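Local coordinates for betaine aldehyde dehydrogenase (Staphylococcus aureus subsp. aureus COL, PDB 4QTO), which catalyses the NAD-dependent oxidation of betaine aldehyde to glycine betaine, as a member of the aldehyde dehydrogenase family, at residues Y36-W41 and A79-E84; R215-M220 and G228-I233; Q300-G305 and I334-K339. All coordinates share one frame; numbering follows the deposited sequence. Where two conformers were deposited one is given.

Interaction 1. Residues Y36-W41 and A79-E84; sequences YIDGEW and ARRAFE
The carboxylate of Asp38 meets the guanidinium group of Arg81 at its edge, with Asp38 CG in the guanidinium plane; the two planes are turned 32° apart. Arg81 offers the end-on pair of nitrogens: NH2 donates to Asp38 OD1 over 2.7 Å and NH1 to Asp38 OD2 over 2.9 Å. The first bond is nearly straight (169°) and uses the syn lone pair of OD1; the second reaches OD2 from the syn side as well, but tilted out of the carboxylate plane. On the hairpin strands, Tyr36 CD1 stands 3.4 Å above one face of the Trp41 ring, toward its rim, while Trp41 CG lies at the edge of the tyrosine ring, in its plane.

This two-pronged salt bridge illustrates how a surface contact can rest on a single pair of charges. The type I' turn from Ile37 to Glu40, closed by Glu40 N to Ile37 O (3.1 Å), gives Asp38 and Gly39 positive phi and places Asp38 at the tip. Arg81 leaves its helix with CG anti to the backbone N, and a bend at chi3 (68°) swings the guanidinium onto the carboxylate. Two bonds rather than one restrain its rotation.

Lys227 packs against both partners. The hairpin of strands 35-37 and 40-42 rests Ile37 on an earlier part of helix 69-85, while Tyr36 and Trp41 lean on Phe217 of helix 211-223; Ala79 and Arg80 of helix 69-85 touch Val173 of strand 162-177.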
loop_
_atom_site.group_PDB
_atom_site.type_symbol
_atom_site.label_atom_id
_atom_site.label_comp_id
_atom_site.label_asym_id
_atom_site.label_seq_id
_atom_site.Cartn_x
_atom_site.Cartn_y
_atom_site.Cartn_z
ATOM N N TYR A 36 -7.451 -37.536 5.154
ATOM C CA TYR A 36 -7.879 -37.131 3.822
ATOM C C TYR A 36 -6.644 -36.845 2.995
ATOM O O TYR A 36 -5.950 -35.867 3.246
ATOM C CB TYR A 36 -8.805 -35.911 3.862
ATOM C CG TYR A 36 -9.447 -35.570 2.535
ATOM C CD1 TYR A 36 -10.453 -36.354 2.012
ATOM C CD2 TYR A 36 -9.053 -34.461 1.820
ATOM C CE1 TYR A 36 -11.072 -36.019 0.816
ATOM C CE2 TYR A 36 -9.670 -34.121 0.625
ATOM C CZ TYR A 36 -10.680 -34.929 0.143
ATOM O OH TYR A 36 -11.365 -34.647 -1.048
ATOM N N ILE A 37 -6.315 -37.743 2.074
ATOM C CA ILE A 37 -5.104 -37.637 1.313
ATOM C C ILE A 37 -5.390 -37.767 -0.175
ATOM O O ILE A 37 -5.995 -38.764 -0.637
ATOM C CB ILE A 37 -4.072 -38.719 1.757
ATOM C CG1 ILE A 37 -3.819 -38.641 3.267
ATOM C CG2 ILE A 37 -2.784 -38.560 0.959
ATOM C CD1 ILE A 37 -2.840 -39.670 3.813
ATOM N N ASP A 38 -5.000 -36.764 -0.933
ATOM C CA ASP A 38 -5.130 -36.790 -2.365
ATOM C C ASP A 38 -6.559 -37.108 -2.815
ATOM O O ASP A 38 -6.799 -38.005 -3.665
ATOM C CB ASP A 38 -4.116 -37.786 -2.960
ATOM C CG ASP A 38 -3.728 -37.447 -4.393
ATOM O OD1 ASP A 38 -4.059 -36.357 -4.894
ATOM O OD2 ASP A 38 -3.021 -38.270 -5.002
ATOM N N GLY A 39 -7.497 -36.379 -2.234
ATOM C CA GLY A 39 -8.913 -36.488 -2.584
ATOM C C GLY A 39 -9.672 -37.698 -2.056
ATOM O O GLY A 39 -10.818 -37.926 -2.495
ATOM N N GLU A 40 -9.075 -38.484 -1.167
ATOM C CA GLU A 40 -9.716 -39.681 -0.654
ATOM C C GLU A 40 -9.612 -39.773 0.849
ATOM O O GLU A 40 -8.555 -39.430 1.423
ATOM C CB GLU A 40 -9.038 -40.935 -1.235
ATOM C CG GLU A 40 -9.096 -41.016 -2.758
ATOM C CD GLU A 40 -10.511 -41.140 -3.324
ATOM O OE1 GLU A 40 -11.426 -41.598 -2.590
ATOM O OE2 GLU A 40 -10.695 -40.832 -4.539
ATOM N N TRP A 41 -10.685 -40.247 1.474
ATOM C CA TRP A 41 -10.678 -40.533 2.910
ATOM C C TRP A 41 -10.013 -41.901 3.088
ATOM O O TRP A 41 -10.514 -42.918 2.592
ATOM C CB TRP A 41 -12.088 -40.511 3.489
ATOM C CG TRP A 41 -12.665 -39.132 3.467
ATOM C CD1 TRP A 41 -13.464 -38.570 2.498
ATOM C CD2 TRP A 41 -12.476 -38.127 4.466
ATOM N NE1 TRP A 41 -13.779 -37.288 2.839
ATOM C CE2 TRP A 41 -13.156 -36.967 4.024
ATOM C CE3 TRP A 41 -11.744 -38.071 5.665
ATOM C CZ2 TRP A 41 -13.165 -35.761 4.780
ATOM C CZ3 TRP A 41 -11.773 -36.883 6.429
ATOM C CH2 TRP A 41 -12.474 -35.750 5.976
ATOM N N ALA A 79 0.277 -32.882 -2.558
ATOM C CA ALA A 79 0.168 -31.417 -2.521
ATOM C C ALA A 79 1.081 -30.806 -3.584
ATOM O O ALA A 79 0.723 -29.851 -4.296
ATOM C CB ALA A 79 0.504 -30.919 -1.129
ATOM N N ARG A 80 2.316 -31.324 -3.679
ATOM C CA ARG A 80 3.247 -30.852 -4.675
ATOM C C ARG A 80 2.725 -31.097 -6.080
ATOM O O ARG A 80 2.783 -30.210 -6.940
ATOM C CB ARG A 80 4.643 -31.501 -4.478
ATOM C CG ARG A 80 5.646 -31.270 -5.612
ATOM C CD ARG A 80 5.922 -29.802 -5.905
ATOM N NE ARG A 80 6.514 -29.155 -4.734
ATOM C CZ ARG A 80 6.528 -27.843 -4.521
ATOM N NH1 ARG A 80 5.997 -27.003 -5.389
ATOM N NH2 ARG A 80 7.083 -27.378 -3.418
ATOM N N ARG A 81 2.259 -32.313 -6.351
ATOM C CA ARG A 81 1.726 -32.631 -7.677
ATOM C C ARG A 81 0.575 -31.684 -8.057
ATOM O O ARG A 81 0.529 -31.146 -9.178
ATOM C CB ARG A 81 1.240 -34.087 -7.714
ATOM C CG ARG A 81 0.919 -34.558 -9.122
ATOM C CD ARG A 81 0.008 -35.778 -9.127
ATOM N NE ARG A 81 -1.329 -35.414 -8.643
ATOM C CZ ARG A 81 -1.910 -35.898 -7.544
ATOM N NH1 ARG A 81 -1.324 -36.848 -6.820
ATOM N NH2 ARG A 81 -3.131 -35.476 -7.219
ATOM N N ALA A 82 -0.324 -31.478 -7.109
ATOM C CA ALA A 82 -1.445 -30.582 -7.291
ATOM C C ALA A 82 -0.968 -29.143 -7.564
ATOM O O ALA A 82 -1.486 -28.467 -8.471
ATOM C CB ALA A 82 -2.372 -30.630 -6.107
ATOM N N PHE A 83 0.015 -28.683 -6.792
ATOM C CA PHE A 83 0.541 -27.339 -6.983
ATOM C C PHE A 83 1.109 -27.186 -8.411
ATOM O O PHE A 83 0.785 -26.211 -9.109
ATOM C CB PHE A 83 1.615 -26.996 -5.940
ATOM C CG PHE A 83 2.025 -25.571 -6.006
ATOM C CD1 PHE A 83 1.224 -24.600 -5.413
ATOM C CD2 PHE A 83 3.142 -25.178 -6.694
ATOM C CE1 PHE A 83 1.520 -23.266 -5.542
ATOM C CE2 PHE A 83 3.448 -23.825 -6.800
ATOM C CZ PHE A 83 2.647 -22.887 -6.227
ATOM N N GLU A 84 1.886 -28.170 -8.861
ATOM C CA GLU A 84 2.518 -28.102 -10.191
ATOM C C GLU A 84 1.500 -28.215 -11.316
ATOM O O GLU A 84 1.753 -27.692 -12.396
ATOM C CB GLU A 84 3.590 -29.166 -10.346
ATOM C CG GLU A 84 4.686 -29.050 -9.283
ATOM C CD GLU A 84 5.369 -27.692 -9.267
ATOM O OE1 GLU A 84 5.502 -27.077 -10.334
ATOM O OE2 GLU A 84 5.826 -27.232 -8.219
#

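Interaction 2. Residues R215-M220 and G228-I233; sequences RVFELM and GTINLI
Phe217 and Leu232 are the residues whose CA atoms come nearest, 7.4 Å apart, where helix 215-220 runs nearly antiparallel to strand 230-232. The short axes pass 9.7 Å apart at 154°, as expected when the helix of a beta-alpha-beta crossover travels back over the strand that follows it; here it links the parallel strands 200-204 and 230-232 of the Rossmann-type sheet.

The Phe217 ring lies between two groups, Leu232 CB from the strand and the S-methyl of Met220 from its own helix. Leu232 CB sits over the centre of one face, 3.6 Å from the centroid and only 8° off the normal, a CH-pi contact, while Met220 CE covers the opposite face 3.6 Å above the plane. Phe217 CZ reaches Asn231 O obliquely at 3.4 Å. Beyond the ring, Ile230 CD1 touches Met220 CB at 3.7 Å; a chi1 of 62° puts Ile230 CG1 between its backbone N and carbonyl carbon, which carries the methyl to the helix.

The Asn231 side chain leaves the backbone away from the helix; its ND2 bonds Gly228 O at 2.9 Å and also Leu201 O. With no hydrogen bond crossing between helix and strand, the contact relies on dispersion and face-on CH-pi contact among buried apolar groups.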
loop_
_atom_site.group_PDB
_atom_site.type_symbol
_atom_site.label_atom_id
_atom_site.label_comp_id
_atom_site.label_asym_id
_atom_site.label_seq_id
_atom_site.Cartn_x
_atom_site.Cartn_y
_atom_site.Cartn_z
ATOM N N ARG A 215 -14.201 -32.377 10.590
ATOM C CA ARG A 215 -15.474 -31.833 10.057
ATOM C C ARG A 215 -15.233 -30.755 9.023
ATOM O O ARG A 215 -15.905 -30.755 7.971
ATOM C CB ARG A 215 -16.378 -31.330 11.188
ATOM C CG ARG A 215 -17.751 -30.887 10.734
ATOM C CD ARG A 215 -18.571 -32.051 10.203
ATOM N NE ARG A 215 -19.914 -31.582 9.792
ATOM C CZ ARG A 215 -20.417 -31.673 8.569
ATOM N NH1 ARG A 215 -19.786 -32.331 7.594
ATOM N NH2 ARG A 215 -21.618 -31.161 8.326
ATOM N N VAL A 216 -14.289 -29.842 9.274
ATOM C CA VAL A 216 -14.055 -28.766 8.301
ATOM C C VAL A 216 -13.509 -29.347 6.981
ATOM O O VAL A 216 -13.817 -28.810 5.909
ATOM C CB VAL A 216 -13.212 -27.594 8.848
ATOM C CG1 VAL A 216 -11.732 -27.929 8.868
ATOM C CG2 VAL A 216 -13.468 -26.388 8.001
ATOM N N PHE A 217 -12.699 -30.419 7.041
ATOM C CA PHE A 217 -12.249 -31.075 5.814
ATOM C C PHE A 217 -13.441 -31.656 5.040
ATOM O O PHE A 217 -13.476 -31.576 3.808
ATOM C CB PHE A 217 -11.148 -32.085 6.042
ATOM C CG PHE A 217 -9.787 -31.474 5.948
ATOM C CD1 PHE A 217 -9.292 -30.696 6.979
ATOM C CD2 PHE A 217 -9.043 -31.646 4.800
ATOM C CE1 PHE A 217 -8.053 -30.083 6.853
ATOM C CE2 PHE A 217 -7.786 -31.064 4.683
ATOM C CZ PHE A 217 -7.300 -30.286 5.695
ATOM N N GLU A 218 -14.406 -32.246 5.750
ATOM C CA GLU A 218 -15.644 -32.717 5.069
ATOM C C GLU A 218 -16.314 -31.529 4.362
ATOM O O GLU A 218 -16.729 -31.640 3.206
ATOM C CB GLU A 218 -16.624 -33.338 6.053
ATOM C CG GLU A 218 -16.124 -34.623 6.720
ATOM C CD GLU A 218 -17.120 -35.216 7.686
ATOM O OE1 GLU A 218 -18.079 -34.496 8.101
ATOM O OE2 GLU A 218 -16.958 -36.411 8.011
ATOM N N LEU A 219 -16.428 -30.396 5.054
ATOM C CA LEU A 219 -17.073 -29.213 4.460
ATOM C C LEU A 219 -16.299 -28.647 3.263
ATOM O O LEU A 219 -16.892 -28.234 2.262
ATOM C CB LEU A 219 -17.311 -28.136 5.528
ATOM C CG LEU A 219 -18.201 -28.549 6.694
ATOM C CD1 LEU A 219 -18.252 -27.452 7.745
ATOM C CD2 LEU A 219 -19.613 -28.897 6.223
ATOM N N MET A 220 -14.972 -28.602 3.375
ATOM C CA MET A 220 -14.144 -28.148 2.246
ATOM C C MET A 220 -14.298 -29.061 1.032
ATOM O O MET A 220 -14.376 -28.596 -0.112
ATOM C CB MET A 220 -12.690 -28.024 2.653
ATOM C CG MET A 220 -12.503 -26.862 3.612
ATOM S SD MET A 220 -10.749 -26.471 3.875
ATOM C CE MET A 220 -10.315 -27.827 4.884
ATOM N N GLY A 228 -5.513 -33.193 -4.182
ATOM C CA GLY A 228 -4.206 -32.907 -3.632
ATOM C C GLY A 228 -4.032 -31.503 -3.075
ATOM O O GLY A 228 -3.070 -31.234 -2.369
ATOM N N THR A 229 -4.967 -30.589 -3.378
ATOM C CA THR A 229 -4.861 -29.205 -2.884
ATOM C C THR A 229 -4.972 -29.116 -1.357
ATOM O O THR A 229 -4.303 -28.289 -0.727
ATOM C CB THR A 229 -5.978 -28.321 -3.492
ATOM O OG1 THR A 229 -5.830 -28.326 -4.912
ATOM C CG2 THR A 229 -5.866 -26.869 -3.032
ATOM N N ILE A 230 -5.839 -29.954 -0.787
ATOM C CA ILE A 230 -6.015 -30.022 0.661
ATOM C C ILE A 230 -5.799 -31.456 1.125
ATOM O O ILE A 230 -6.229 -32.416 0.471
ATOM C CB ILE A 230 -7.381 -29.479 1.138
ATOM C CG1 ILE A 230 -8.557 -30.289 0.581
ATOM C CG2 ILE A 230 -7.499 -28.014 0.774
ATOM C CD1 ILE A 230 -9.910 -29.853 1.116
ATOM N N ASN A 231 -5.095 -31.624 2.240
ATOM C CA ASN A 231 -4.846 -32.930 2.801
ATOM C C ASN A 231 -4.825 -32.811 4.330
ATOM O O ASN A 231 -4.343 -31.793 4.886
ATOM C CB ASN A 231 -3.500 -33.506 2.355
ATOM C CG ASN A 231 -3.299 -33.480 0.849
ATOM O OD1 ASN A 231 -3.568 -34.469 0.151
ATOM N ND2 ASN A 231 -2.859 -32.346 0.338
ATOM N N LEU A 232 -5.338 -33.835 4.982
ATOM C CA LEU A 232 -5.433 -33.929 6.427
ATOM C C LEU A 232 -4.747 -35.200 6.905
ATOM O O LEU A 232 -5.142 -36.317 6.527
ATOM C CB LEU A 232 -6.925 -33.960 6.841
ATOM C CG LEU A 232 -7.257 -34.243 8.313
ATOM C CD1 LEU A 232 -6.703 -33.175 9.220
ATOM C CD2 LEU A 232 -8.769 -34.394 8.539
ATOM N N ILE A 233 -3.735 -35.031 7.740
ATOM C CA ILE A 233 -3.044 -36.134 8.392
ATOM C C ILE A 233 -3.479 -36.126 9.844
ATOM O O ILE A 233 -3.622 -35.051 10.449
ATOM C CB ILE A 233 -1.525 -35.929 8.299
ATOM C CG1 ILE A 233 -1.064 -36.070 6.850
ATOM C CG2 ILE A 233 -0.771 -36.913 9.191
ATOM C CD1 ILE A 233 -1.282 -37.408 6.213
#

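Interaction 3. Residues Q300-G305 and I334-K339; sequences QALNGG and IDRVKK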
loop_
_atom_site.group_PDB
_atom_site.type_symbol
_atom_site.label_atom_id
_atom_site.label_comp_id
_atom_site.label_asym_id
_atom_site.label_seq_id
_atom_site.Cartn_x
_atom_site.Cartn_y
_atom_site.Cartn_z
ATOM N N GLN A 300 -11.703 -7.756 33.954
ATOM C CA GLN A 300 -10.817 -8.142 32.873
ATOM C C GLN A 300 -9.628 -8.974 33.335
ATOM O O GLN A 300 -9.061 -9.745 32.546
ATOM C CB GLN A 300 -10.393 -6.926 32.037
ATOM C CG GLN A 300 -11.566 -6.332 31.256
ATOM C CD GLN A 300 -11.935 -7.145 30.030
ATOM O OE1 GLN A 300 -11.882 -8.390 30.015
ATOM N NE2 GLN A 300 -12.312 -6.451 28.977
ATOM N N ALA A 301 -9.245 -8.896 34.619
ATOM C CA ALA A 301 -8.167 -9.726 35.116
ATOM C C ALA A 301 -8.704 -11.168 35.216
ATOM O O ALA A 301 -7.991 -12.134 34.919
ATOM C CB ALA A 301 -7.671 -9.252 36.468
ATOM N N LEU A 302 -9.955 -11.305 35.632
ATOM C CA LEU A 302 -10.600 -12.629 35.662
ATOM C C LEU A 302 -10.695 -13.182 34.245
ATOM O O LEU A 302 -10.378 -14.350 33.987
ATOM C CB LEU A 302 -11.986 -12.535 36.278
ATOM C CG LEU A 302 -12.041 -12.192 37.771
ATOM C CD1 LEU A 302 -13.402 -11.599 38.121
ATOM C CD2 LEU A 302 -11.707 -13.391 38.643
ATOM N N ASN A 303 -11.152 -12.344 33.313
ATOM C CA ASN A 303 -11.299 -12.790 31.935
ATOM C C ASN A 303 -9.953 -13.198 31.356
ATOM O O ASN A 303 -9.819 -14.244 30.697
ATOM C CB ASN A 303 -11.972 -11.711 31.097
ATOM C CG ASN A 303 -13.360 -11.353 31.614
ATOM O OD1 ASN A 303 -14.033 -12.162 32.269
ATOM N ND2 ASN A 303 -13.784 -10.135 31.347
ATOM N N GLY A 304 -8.951 -12.358 31.581
ATOM C CA GLY A 304 -7.631 -12.659 31.111
ATOM C C GLY A 304 -7.059 -13.939 31.671
ATOM O O GLY A 304 -6.404 -14.709 30.948
ATOM N N GLY A 305 -7.313 -14.212 32.952
ATOM C CA GLY A 305 -6.722 -15.372 33.553
ATOM C C GLY A 305 -7.408 -16.700 33.310
ATOM O O GLY A 305 -6.746 -17.727 33.235
ATOM N N ILE A 334 -9.149 -12.196 44.451
ATOM C CA ILE A 334 -9.277 -13.448 45.218
ATOM C C ILE A 334 -10.729 -13.738 45.582
ATOM O O ILE A 334 -11.206 -14.869 45.404
ATOM C CB ILE A 334 -8.387 -13.425 46.460
ATOM C CG1 ILE A 334 -6.916 -13.504 46.045
ATOM C CG2 ILE A 334 -8.721 -14.592 47.389
ATOM C CD1 ILE A 334 -5.943 -13.086 47.122
ATOM N N ASP A 335 -11.449 -12.721 46.057
ATOM C CA ASP A 335 -12.859 -12.883 46.403
ATOM C C ASP A 335 -13.682 -13.346 45.194
ATOM O O ASP A 335 -14.599 -14.170 45.334
ATOM C CB ASP A 335 -13.443 -11.550 46.912
ATOM C CG ASP A 335 -12.941 -11.165 48.289
ATOM O OD1 ASP A 335 -12.136 -11.915 48.897
ATOM O OD2 ASP A 335 -13.339 -10.066 48.764
ATOM N N ARG A 336 -13.364 -12.833 43.993
ATOM C CA ARG A 336 -14.098 -13.248 42.821
ATOM C C ARG A 336 -13.698 -14.647 42.365
ATOM O O ARG A 336 -14.546 -15.414 41.891
ATOM C CB ARG A 336 -13.871 -12.249 41.676
ATOM C CG ARG A 336 -14.504 -10.894 41.902
ATOM C CD ARG A 336 -16.014 -10.900 41.739
ATOM N NE ARG A 336 -16.456 -11.148 40.372
ATOM C CZ ARG A 336 -16.461 -10.241 39.404
ATOM N NH1 ARG A 336 -16.024 -9.000 39.636
ATOM N NH2 ARG A 336 -16.906 -10.572 38.209
ATOM N N VAL A 337 -12.410 -14.963 42.440
ATOM C CA VAL A 337 -11.922 -16.272 42.006
ATOM C C VAL A 337 -12.635 -17.383 42.776
ATOM O O VAL A 337 -12.962 -18.426 42.205
ATOM C CB VAL A 337 -10.390 -16.382 42.097
ATOM C CG1 VAL A 337 -9.914 -17.818 41.928
ATOM C CG2 VAL A 337 -9.761 -15.497 41.037
ATOM N N LYS A 338 -12.922 -17.130 44.050
ATOM C CA LYS A 338 -13.636 -18.113 44.885
ATOM C C LYS A 338 -15.045 -18.430 44.392
ATOM O O LYS A 338 -15.595 -19.492 44.731
ATOM C CB LYS A 338 -13.741 -17.619 46.334
ATOM C CG LYS A 338 -12.412 -17.576 47.068
ATOM C CD LYS A 338 -12.589 -16.946 48.438
ATOM C CE LYS A 338 -11.285 -16.944 49.211
ATOM N NZ LYS A 338 -11.461 -16.270 50.526
ATOM N N LYS A 339 -15.639 -17.534 43.612
ATOM C CA LYS A 339 -16.997 -17.680 43.122
ATOM C C LYS A 339 -17.097 -18.269 41.712
ATOM O O LYS A 339 -18.194 -18.503 41.244
ATOM C CB LYS A 339 -17.692 -16.325 43.108
ATOM C CG LYS A 339 -17.740 -15.595 44.456
ATOM C CD LYS A 339 -18.467 -14.273 44.287
ATOM C CE LYS A 339 -18.298 -13.352 45.483
ATOM N NZ LYS A 339 -18.776 -13.978 46.732
#
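Leu302 meets Arg336 with one methyl and Val337 with the other, a compact example of an arginine treated as an apolar surface. CD1 of Leu302 stands over the centre of the guanidinium face, 3.6 Å from Arg336 CZ. The same methyl lies 3.6 Å from Arg336 CB, because the arginine chain bends at chi2 (-74°) and chi3 (-67°) and curls around it, bringing the base and the head of the side chain to one carbon. CD2, the other branch, lies 3.7 Å from Val337 CG2. The leucine and arginine side chains cross at about a right angle.

The next shell fixes the guanidinium from its polar rim. NE donates to the carbonyl O of Ser519 and NH2 to that of Phe518, both of the second subunit, and the side chains of Leu302 and Asn303 also pack on Phe518 of that subunit. Within the chain, Leu302 touches Leu333, Val298 touches Arg336, and Val337 reaches Tyr306, Val380 and Pro398, tying helices 294-306 and 323-337 to strand 377-380.

Further out, Asn303 ND2 donates to Gln300 OE1 within helix 294-306, at 2.9 Å in an almost straight bond (170°), although the donor stands well above the carbonyl plane of the glutamine. Asn303 O accepts from His472 NE2, outside that helix.

The chemistry divides the guanidinium by direction: dispersion on a face, hydrogen bonds at the rim. Two backbone carbonyls of the second subunit accept from NE and NH2, and their dipoles probably ease the buried charge; the arginine thereby joins an intramolecular helix pair to the subunit interface.

Interactions 1 and 2 are neighbours, with centres 10 Å apart, and a backbone pair and a backbone-to-side-chain pair join them: Tyr36 O lies 2.7 Å from Leu232 N, and Asp38 N lies 2.9 Å from Asn231 OD1, both probable hydrogen bonds. The hairpin thus borders the strand against which Phe217 packs. A bound PEG lies about 9 Å from the Phe217 side chain and about 11 Å from that of Arg81. Interaction 3 stands apart, its centre 47 Å from that of interaction 1 and 39 Å from that of interaction 2, across the centre of the chain. Its helix 294-306 precedes the modified active-site Cys313 in sequence. Interactions 1 and 3 both touch the second subunit; interaction 2 meets no other chain.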